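Long-range contacts in uncharacterized protein (Nostoc punctiforme, PDB 2QDR), which is of unknown function but adopts the double-stranded beta-helix fold of the cupin clan and is possibly a dioxygenase: residues Asp57-Met62 and Val257-Trp262; Gly79-Leu84 and Ser92-Val97; Val117-Ile122 and Glu153-Trp158. All coordinates share one frame; numbering follows the deposited sequence. Where two conformers were deposited one is given.

Starting from the N terminus, the chain first meets contact 1 at residues 57-62, where strand 54-57 ends, and this contact closes only when residues 257-262 arrive almost two hundred residues later. Contacts 2 and 3 both fall within that long loop, one after the other and without crossing. Contact 2 is a local hairpin between strands 79-86 and 92-98; contact 3 opens at residues 117-122 and closes at 153-158. Strands 92-98 and 154-160 are neighbours in one sheet, so contacts 2 and 3 share it, whereas contact 1 adds strand 54-57 to the sheet that contains strands 240-245 and 260-264. Arg95 of contact 2 reaches Asn59 of contact 1.

Contact 1 of 3, residues Asp57-Met62 and Val257-Trp262; sequences DTNTVM and VKDHYW
Asp259 meets Thr58 through its backbone: Thr58 N donates to Asp259 O over 3.1 Å. That carbonyl is presented by a type II turn from Val257 to His260, in which Asp259 takes the third position with a positive phi. The carboxylate of Asp259 bonds to the hydroxyl of Tyr243, and its plane stands nearly upright, at 82°, to the amide of Asn59, whose OD1 accepts from Arg95. His260 comes next, pairing with Asp57 as an antiparallel non-hydrogen-bonded pair. Asp57 CB lies over one face of the imidazole, 3.5 Å from His260 CE1, in a CH-pi contact, and the carboxylate continues along that face with its plane only 7° from the ring's. Asp57 CG is anti to the backbone N (chi1 -174°), which lays the acid over the ring, while OD1 accepts from Asn59 N in an Asx turn. Tyr254 OH bonds to His260 ND1 and helps to fix the ring's rotation; an alanine in place of the histidine would probably leave the Tyr254 hydroxyl without its mate and uncover the flank of Asp57. Last, Tyr261 CB packs against Thr58 CG2 at 3.5 Å, a methyl suited to this buried spot. Strand 54-57 thus borders strand 260-264 at one margin of its sheet, and Leu84 of strand 79-86 packs on both Thr58 and Tyr261.

Contact 2 of 3, residues Gly79-Leu84 and Ser92-Val97; sequences GSRRLL and STSRVV
Strands 79-84 and 92-97 run antiparallel, their axes 4.6 Å apart at closest approach and their directions 162° apart, with Ser80-Val97 and Arg82-Arg95 as hydrogen-bonded pairs and Arg81-Val96 and Leu83-Ser94 as non-hydrogen-bonded ones. On the face that carries both Arg82 and Arg95, the two guanidinium groups lie flat on each other, centres 3.8 Å apart and planes at 6°. Their chains run side by side in the same direction, but Arg95 is extended whereas Arg82 bends at chi3 (-76°), a turn that brings its flat end over that of its neighbour. Stacking like charges is probably made tolerable by nearby acids: Arg95 NH2 forms a salt bridge with Glu155, and Arg82 NH2 has a long, weak ion pair with Glu63. These strands are the two arms of a beta hairpin in the larger antiparallel sheet of the cupin-like fold, with strand 154-160 on the far flank of 92-98. Val97 CG2 reaches the edge of the Arg82 guanidinium, 3.5 Å from NH2, and Ser80, small enough to sit beside Val97, bonds through OG to Glu63. Farther along this face, Leu84 CD1 rests 4.2 Å from Arg95 CB, and CD2 meets the Thr93 methyl CG2 at 4.0 Å. On the opposite face, Arg81 CD passes 3.5 Å from Ser94 OG, and Leu83 CD1 covers one face of the Arg81 guanidinium.

Contact 3 of 3, residues Val117-Ile122 and Glu153-Trp158; sequences VIKGAI and EAEILW
A classic beta bulge joins these segments: Ile118 and Lys119 together face the single residue Glu155, and the register slips by one between the Val117-Ile156 and Lys119-Glu155 pairs. It lies where the chain rounds a corner at Ile118, leaving strand 113-117 for strand 121-124, which belongs to another sheet of the double-stranded beta-helix. Glu155 O is the acceptor for both bulged residues, taking Ile118 N at 2.8 Å and Lys119 N at 3.3 Å, both from the same face of its carbonyl plane. In return Glu155 N donates to Lys119 O over 3.0 Å, approaching from above the plane of that carbonyl. Gly120 follows with a positive phi of 74°, a conformation that glycine adopts readily, and a side chain here would point into the backbone of Glu153 and Ala154. The corner also turns Ile118 toward the partner strand. Its CG1 is anti to the carbonyl carbon (chi1 -58°), and from there the extended branch carries CD1 to within 3.6 Å of Leu157 CD2, the two side chains crossing at about a right angle. Both also touch Tyr243 of strand 240-245, so branched apolar residues suit this junction between sheets. On the more open side, Lys119 leads a salt-bridge network. Its long chain bends at chi3 (75°) to set the ammonium group between two carboxylates, with a weak bond of 3.4 Å from NZ to Glu153 OE2. Glu153 also lies beside a bound buffer molecule. Glu155 divides its carboxylate: OE1 serves Arg95, while OE2 accepts a weak bond of 3.3 Å from Lys119 NZ.

Contact 1 of 3, residues Asp57-Met62 and Val257-Trp262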
loop_
_atom_site.group_PDB
_atom_site.type_symbol
_atom_site.label_atom_id
_atom_site.label_comp_id
_atom_site.label_asym_id
_atom_site.label_seq_id
_atom_site.Cartn_x
_atom_site.Cartn_y
_atom_site.Cartn_z
ATOM N N ASP A 57 30.159 -31.334 -4.109
ATOM C CA ASP A 57 30.454 -30.876 -5.444
ATOM C C ASP A 57 30.008 -31.974 -6.392
ATOM O O ASP A 57 30.492 -33.096 -6.292
ATOM C CB ASP A 57 31.964 -30.612 -5.577
ATOM C CG ASP A 57 32.370 -29.986 -6.915
ATOM O OD1 ASP A 57 31.508 -29.664 -7.763
ATOM O OD2 ASP A 57 33.595 -29.809 -7.110
ATOM N N THR A 58 29.084 -31.659 -7.300
ATOM C CA THR A 58 28.599 -32.637 -8.287
ATOM C C THR A 58 29.687 -33.006 -9.318
ATOM O O THR A 58 29.606 -34.085 -9.915
ATOM C CB THR A 58 27.304 -32.175 -9.008
ATOM O OG1 THR A 58 27.524 -30.934 -9.702
ATOM C CG2 THR A 58 26.169 -32.008 -8.003
ATOM N N ASN A 59 30.682 -32.128 -9.524
ATOM C CA ASN A 59 31.803 -32.406 -10.427
ATOM C C ASN A 59 32.529 -33.692 -10.012
ATOM O O ASN A 59 32.877 -34.498 -10.864
ATOM C CB ASN A 59 32.835 -31.266 -10.447
ATOM C CG ASN A 59 32.311 -29.963 -11.048
ATOM O OD1 ASN A 59 31.560 -29.951 -12.012
ATOM N ND2 ASN A 59 32.783 -28.855 -10.511
ATOM N N THR A 60 32.730 -33.875 -8.702
ATOM C CA THR A 60 33.425 -35.051 -8.144
ATOM C C THR A 60 32.553 -36.320 -8.017
ATOM O O THR A 60 33.081 -37.386 -7.682
ATOM C CB THR A 60 34.050 -34.731 -6.762
ATOM O OG1 THR A 60 33.016 -34.449 -5.810
ATOM C CG2 THR A 60 34.998 -33.538 -6.868
ATOM N N VAL A 61 31.241 -36.215 -8.248
ATOM C CA VAL A 61 30.355 -37.377 -8.212
ATOM C C VAL A 61 30.683 -38.149 -9.469
ATOM O O VAL A 61 30.886 -37.540 -10.527
ATOM C CB VAL A 61 28.858 -37.016 -8.209
ATOM C CG1 VAL A 61 27.974 -38.275 -8.348
ATOM C CG2 VAL A 61 28.485 -36.243 -6.947
HETATM N N MSE A 62 30.713 -39.474 -9.355
HETATM C CA MSE A 62 31.092 -40.277 -10.520
HETATM C C MSE A 62 30.027 -40.254 -11.618
HETATM O O MSE A 62 28.824 -40.388 -11.394
HETATM C CB MSE A 62 31.503 -41.705 -10.165
HETATM C CG MSE A 62 32.082 -42.408 -11.394
HETATM SE SE MSE A 62 33.397 -43.722 -10.967
HETATM C CE MSE A 62 34.770 -42.561 -10.114
ATOM N N VAL A 257 29.540 -23.405 -4.125
ATOM C CA VAL A 257 29.825 -22.628 -5.348
ATOM C C VAL A 257 29.150 -23.325 -6.529
ATOM O O VAL A 257 28.506 -24.346 -6.328
ATOM C CB VAL A 257 31.344 -22.429 -5.606
ATOM C CG1 VAL A 257 31.958 -21.682 -4.471
ATOM C CG2 VAL A 257 32.080 -23.752 -5.794
ATOM N N LYS A 258 29.292 -22.766 -7.737
ATOM C CA LYS A 258 28.697 -23.315 -8.969
ATOM C C LYS A 258 28.876 -24.829 -9.073
ATOM O O LYS A 258 29.945 -25.354 -8.817
ATOM C CB LYS A 258 29.288 -22.624 -10.218
ATOM C CG LYS A 258 28.741 -23.104 -11.589
ATOM C CD LYS A 258 29.329 -22.296 -12.751
ATOM N N ASP A 259 27.791 -25.505 -9.413
ATOM C CA ASP A 259 27.720 -26.972 -9.569
ATOM C C ASP A 259 27.696 -27.786 -8.244
ATOM O O ASP A 259 27.742 -29.009 -8.292
ATOM C CB ASP A 259 28.786 -27.518 -10.568
ATOM C CG ASP A 259 28.661 -26.907 -11.965
ATOM O OD1 ASP A 259 27.545 -26.577 -12.418
ATOM O OD2 ASP A 259 29.693 -26.787 -12.638
ATOM N N HIS A 260 27.596 -27.120 -7.088
ATOM C CA HIS A 260 27.482 -27.829 -5.800
ATOM C C HIS A 260 25.999 -28.075 -5.562
ATOM O O HIS A 260 25.153 -27.281 -5.968
ATOM C CB HIS A 260 28.108 -27.065 -4.638
ATOM C CG HIS A 260 29.605 -27.111 -4.621
ATOM N ND1 HIS A 260 30.316 -27.709 -3.601
ATOM C CD2 HIS A 260 30.521 -26.710 -5.534
ATOM C CE1 HIS A 260 31.608 -27.619 -3.860
ATOM N NE2 HIS A 260 31.759 -27.026 -5.031
ATOM N N TYR A 261 25.696 -29.185 -4.914
ATOM C CA TYR A 261 24.329 -29.586 -4.618
ATOM C C TYR A 261 24.137 -29.891 -3.143
ATOM O O TYR A 261 25.100 -30.213 -2.439
ATOM C CB TYR A 261 24.011 -30.823 -5.460
ATOM C CG TYR A 261 22.735 -31.576 -5.127
ATOM C CD1 TYR A 261 22.750 -32.578 -4.173
ATOM C CD2 TYR A 261 21.541 -31.312 -5.783
ATOM C CE1 TYR A 261 21.632 -33.280 -3.856
ATOM C CE2 TYR A 261 20.390 -32.022 -5.473
ATOM C CZ TYR A 261 20.450 -33.013 -4.507
ATOM O OH TYR A 261 19.340 -33.743 -4.165
ATOM N N TRP A 262 22.900 -29.774 -2.672
ATOM C CA TRP A 262 22.600 -30.103 -1.286
ATOM C C TRP A 262 21.302 -30.893 -1.135
ATOM O O TRP A 262 20.472 -30.942 -2.043
ATOM C CB TRP A 262 22.555 -28.852 -0.409
ATOM C CG TRP A 262 21.479 -27.897 -0.673
ATOM C CD1 TRP A 262 20.243 -27.882 -0.111
ATOM C CD2 TRP A 262 21.553 -26.759 -1.519
ATOM N NE1 TRP A 262 19.526 -26.811 -0.574
ATOM C CE2 TRP A 262 20.305 -26.109 -1.450
ATOM C CE3 TRP A 262 22.545 -26.238 -2.358
ATOM C CZ2 TRP A 262 20.031 -24.949 -2.167
ATOM C CZ3 TRP A 262 22.267 -25.103 -3.074
ATOM C CH2 TRP A 262 21.022 -24.464 -2.974
#

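Contact 2 of 3, residues Gly79-Leu84 and Ser92-Val97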
loop_
_atom_site.group_PDB
_atom_site.type_symbol
_atom_site.label_atom_id
_atom_site.label_comp_id
_atom_site.label_asym_id
_atom_site.label_seq_id
_atom_site.Cartn_x
_atom_site.Cartn_y
_atom_site.Cartn_z
ATOM N N GLY A 79 23.462 -41.102 -22.834
ATOM C CA GLY A 79 23.896 -39.912 -22.103
ATOM C C GLY A 79 24.749 -40.427 -20.963
ATOM O O GLY A 79 25.083 -41.623 -20.923
ATOM N N SER A 80 25.127 -39.523 -20.068
ATOM C CA SER A 80 25.915 -39.853 -18.894
ATOM C C SER A 80 25.056 -39.457 -17.727
ATOM O O SER A 80 24.122 -38.678 -17.915
ATOM C CB SER A 80 27.206 -39.062 -18.855
ATOM O OG SER A 80 26.947 -37.707 -18.542
ATOM N N ARG A 81 25.362 -39.961 -16.531
ATOM C CA ARG A 81 24.591 -39.596 -15.339
ATOM C C ARG A 81 25.413 -39.600 -14.053
ATOM O O ARG A 81 26.196 -40.513 -13.803
ATOM C CB ARG A 81 23.383 -40.520 -15.139
ATOM C CG ARG A 81 22.460 -40.040 -13.998
ATOM C CD ARG A 81 21.184 -40.832 -13.858
ATOM N NE ARG A 81 21.415 -42.206 -13.428
ATOM C CZ ARG A 81 20.454 -43.094 -13.147
ATOM N NH1 ARG A 81 19.154 -42.774 -13.238
ATOM N NH2 ARG A 81 20.799 -44.323 -12.761
ATOM N N ARG A 82 25.201 -38.544 -13.267
ATOM C CA ARG A 82 25.791 -38.328 -11.956
ATOM C C ARG A 82 24.586 -38.378 -11.050
ATOM O O ARG A 82 23.785 -37.456 -11.060
ATOM C CB ARG A 82 26.577 -37.012 -11.883
ATOM C CG ARG A 82 27.981 -37.222 -12.409
ATOM C CD ARG A 82 28.820 -36.005 -12.671
ATOM N NE ARG A 82 28.413 -35.337 -13.906
ATOM C CZ ARG A 82 29.128 -34.423 -14.571
ATOM N NH1 ARG A 82 30.349 -34.053 -14.163
ATOM N NH2 ARG A 82 28.628 -33.895 -15.695
ATOM N N LEU A 83 24.434 -39.485 -10.328
ATOM C CA LEU A 83 23.306 -39.702 -9.440
ATOM C C LEU A 83 23.541 -38.980 -8.101
ATOM O O LEU A 83 24.355 -39.416 -7.294
ATOM C CB LEU A 83 23.110 -41.207 -9.257
ATOM C CG LEU A 83 21.803 -41.690 -8.633
ATOM C CD1 LEU A 83 20.616 -41.456 -9.563
ATOM C CD2 LEU A 83 21.906 -43.170 -8.293
ATOM N N LEU A 84 22.833 -37.869 -7.886
ATOM C CA LEU A 84 22.968 -37.041 -6.666
ATOM C C LEU A 84 22.291 -37.617 -5.420
ATOM O O LEU A 84 22.941 -37.794 -4.381
ATOM C CB LEU A 84 22.440 -35.628 -6.940
ATOM C CG LEU A 84 23.297 -34.639 -7.766
ATOM C CD1 LEU A 84 24.119 -35.246 -8.883
ATOM C CD2 LEU A 84 22.404 -33.504 -8.331
ATOM N N SER A 92 14.483 -39.945 -7.745
ATOM C CA SER A 92 15.884 -39.521 -7.795
ATOM C C SER A 92 16.110 -38.132 -8.398
ATOM O O SER A 92 15.220 -37.539 -9.001
ATOM C CB SER A 92 16.694 -40.529 -8.614
ATOM O OG SER A 92 16.177 -40.602 -9.923
ATOM N N THR A 93 17.310 -37.618 -8.170
ATOM C CA THR A 93 17.760 -36.337 -8.707
ATOM C C THR A 93 19.140 -36.627 -9.259
ATOM O O THR A 93 19.935 -37.313 -8.608
ATOM C CB THR A 93 17.809 -35.203 -7.675
ATOM O OG1 THR A 93 16.486 -34.933 -7.203
ATOM C CG2 THR A 93 18.384 -33.921 -8.304
ATOM N N SER A 94 19.420 -36.127 -10.456
ATOM C CA SER A 94 20.712 -36.385 -11.086
ATOM C C SER A 94 21.073 -35.357 -12.145
ATOM O O SER A 94 20.220 -34.644 -12.668
ATOM C CB SER A 94 20.716 -37.806 -11.661
ATOM O OG SER A 94 19.573 -38.031 -12.453
ATOM N N ARG A 95 22.370 -35.281 -12.416
ATOM C CA ARG A 95 22.939 -34.373 -13.386
ATOM C C ARG A 95 23.298 -35.235 -14.582
ATOM O O ARG A 95 24.244 -36.035 -14.517
ATOM C CB ARG A 95 24.154 -33.703 -12.782
ATOM C CG ARG A 95 24.818 -32.645 -13.634
ATOM C CD ARG A 95 26.077 -32.241 -12.940
ATOM N NE ARG A 95 26.885 -31.273 -13.670
ATOM C CZ ARG A 95 28.142 -30.955 -13.345
ATOM N NH1 ARG A 95 28.772 -31.540 -12.315
ATOM N NH2 ARG A 95 28.802 -30.066 -14.075
ATOM N N VAL A 96 22.518 -35.107 -15.655
ATOM C CA VAL A 96 22.735 -35.894 -16.867
ATOM C C VAL A 96 23.359 -35.025 -17.946
ATOM O O VAL A 96 23.234 -33.798 -17.896
ATOM C CB VAL A 96 21.422 -36.564 -17.413
ATOM C CG1 VAL A 96 20.804 -37.487 -16.364
ATOM C CG2 VAL A 96 20.381 -35.545 -17.893
ATOM N N VAL A 97 24.056 -35.660 -18.890
ATOM C CA VAL A 97 24.674 -34.949 -20.001
ATOM C C VAL A 97 24.312 -35.683 -21.279
ATOM O O VAL A 97 24.735 -36.823 -21.484
ATOM C CB VAL A 97 26.201 -34.832 -19.874
ATOM C CG1 VAL A 97 26.791 -34.040 -21.063
ATOM C CG2 VAL A 97 26.555 -34.195 -18.528
#

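Contact 3 of 3, residues Val117-Ile122 and Glu153-Trp158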
loop_
_atom_site.group_PDB
_atom_site.type_symbol
_atom_site.label_atom_id
_atom_site.label_comp_id
_atom_site.label_asym_id
_atom_site.label_seq_id
_atom_site.Cartn_x
_atom_site.Cartn_y
_atom_site.Cartn_z
ATOM N N VAL A 117 17.422 -27.042 -17.381
ATOM C CA VAL A 117 18.644 -26.950 -18.195
ATOM C C VAL A 117 19.752 -26.118 -17.549
ATOM O O VAL A 117 19.577 -24.929 -17.311
ATOM C CB VAL A 117 18.327 -26.375 -19.594
ATOM C CG1 VAL A 117 19.594 -26.305 -20.477
ATOM C CG2 VAL A 117 17.235 -27.209 -20.279
ATOM N N ILE A 118 20.901 -26.751 -17.321
ATOM C CA ILE A 118 22.066 -26.122 -16.710
ATOM C C ILE A 118 22.971 -25.494 -17.760
ATOM O O ILE A 118 23.424 -24.373 -17.583
ATOM C CB ILE A 118 22.902 -27.142 -15.911
ATOM C CG1 ILE A 118 22.054 -27.814 -14.829
ATOM C CG2 ILE A 118 24.151 -26.460 -15.293
ATOM C CD1 ILE A 118 22.777 -28.932 -14.104
ATOM N N LYS A 119 23.278 -26.248 -18.811
ATOM C CA LYS A 119 24.135 -25.783 -19.894
ATOM C C LYS A 119 23.550 -26.283 -21.211
ATOM O O LYS A 119 22.852 -27.301 -21.232
ATOM C CB LYS A 119 25.569 -26.308 -19.707
ATOM C CG LYS A 119 26.652 -25.636 -20.590
ATOM C CD LYS A 119 28.033 -26.354 -20.565
ATOM C CE LYS A 119 28.025 -27.666 -21.384
ATOM N NZ LYS A 119 29.308 -28.414 -21.360
ATOM N N GLY A 120 23.822 -25.559 -22.294
ATOM C CA GLY A 120 23.345 -25.933 -23.620
ATOM C C GLY A 120 21.864 -25.693 -23.827
ATOM O O GLY A 120 21.265 -24.845 -23.156
ATOM N N ALA A 121 21.278 -26.446 -24.762
ATOM C CA ALA A 121 19.867 -26.335 -25.100
ATOM C C ALA A 121 19.323 -27.662 -25.602
ATOM O O ALA A 121 20.016 -28.414 -26.286
ATOM C CB ALA A 121 19.672 -25.277 -26.147
ATOM N N ILE A 122 18.061 -27.911 -25.278
ATOM C CA ILE A 122 17.358 -29.124 -25.647
ATOM C C ILE A 122 16.031 -28.679 -26.277
ATOM O O ILE A 122 15.686 -27.500 -26.202
ATOM C CB ILE A 122 17.209 -30.059 -24.379
ATOM C CG1 ILE A 122 16.762 -31.464 -24.747
ATOM C CG2 ILE A 122 16.254 -29.488 -23.319
ATOM N N GLU A 153 26.807 -30.460 -26.391
ATOM C CA GLU A 153 26.108 -31.241 -25.367
ATOM C C GLU A 153 25.284 -30.332 -24.458
ATOM O O GLU A 153 25.521 -29.125 -24.381
ATOM C CB GLU A 153 27.087 -32.098 -24.540
ATOM C CG GLU A 153 28.098 -31.333 -23.664
ATOM C CD GLU A 153 29.075 -32.250 -22.924
ATOM O OE1 GLU A 153 29.237 -33.434 -23.305
ATOM O OE2 GLU A 153 29.700 -31.767 -21.957
ATOM N N ALA A 154 24.302 -30.927 -23.801
ATOM C CA ALA A 154 23.433 -30.207 -22.897
ATOM C C ALA A 154 23.484 -30.895 -21.556
ATOM O O ALA A 154 23.553 -32.126 -21.514
ATOM C CB ALA A 154 22.028 -30.188 -23.435
ATOM N N GLU A 155 23.478 -30.100 -20.477
ATOM C CA GLU A 155 23.491 -30.614 -19.100
ATOM C C GLU A 155 22.164 -30.257 -18.455
ATOM O O GLU A 155 21.721 -29.107 -18.549
ATOM C CB GLU A 155 24.666 -30.077 -18.298
ATOM C CG GLU A 155 25.991 -30.421 -18.952
ATOM C CD GLU A 155 27.188 -30.221 -18.066
ATOM O OE1 GLU A 155 27.051 -30.314 -16.829
ATOM O OE2 GLU A 155 28.286 -30.020 -18.626
ATOM N N ILE A 156 21.553 -31.241 -17.785
ATOM C CA ILE A 156 20.236 -31.097 -17.200
ATOM C C ILE A 156 20.049 -31.738 -15.831
ATOM O O ILE A 156 20.603 -32.802 -15.570
ATOM C CB ILE A 156 19.202 -31.858 -18.106
ATOM C CG1 ILE A 156 19.412 -31.591 -19.605
ATOM C CG2 ILE A 156 17.744 -31.524 -17.738
ATOM C CD1 ILE A 156 18.459 -32.352 -20.517
ATOM N N LEU A 157 19.256 -31.093 -14.969
ATOM C CA LEU A 157 18.907 -31.658 -13.676
ATOM C C LEU A 157 17.717 -32.548 -14.007
ATOM O O LEU A 157 16.636 -32.045 -14.299
ATOM C CB LEU A 157 18.533 -30.613 -12.628
ATOM C CG LEU A 157 19.636 -29.655 -12.175
ATOM C CD1 LEU A 157 19.060 -28.612 -11.221
ATOM C CD2 LEU A 157 20.795 -30.400 -11.524
ATOM N N TRP A 158 17.941 -33.860 -14.016
ATOM C CA TRP A 158 16.922 -34.849 -14.340
ATOM C C TRP A 158 16.305 -35.342 -13.043
ATOM O O TRP A 158 16.973 -36.019 -12.261
ATOM C CB TRP A 158 17.567 -35.989 -15.114
ATOM C CG TRP A 158 16.639 -36.992 -15.673
ATOM C CD1 TRP A 158 16.187 -38.131 -15.067
ATOM C CD2 TRP A 158 16.082 -36.986 -16.990
ATOM N NE1 TRP A 158 15.365 -38.824 -15.928
ATOM C CE2 TRP A 158 15.287 -38.142 -17.114
ATOM C CE3 TRP A 158 16.177 -36.112 -18.078
ATOM C CZ2 TRP A 158 14.577 -38.444 -18.282
ATOM C CZ3 TRP A 158 15.478 -36.414 -19.242
ATOM C CH2 TRP A 158 14.684 -37.567 -19.330
#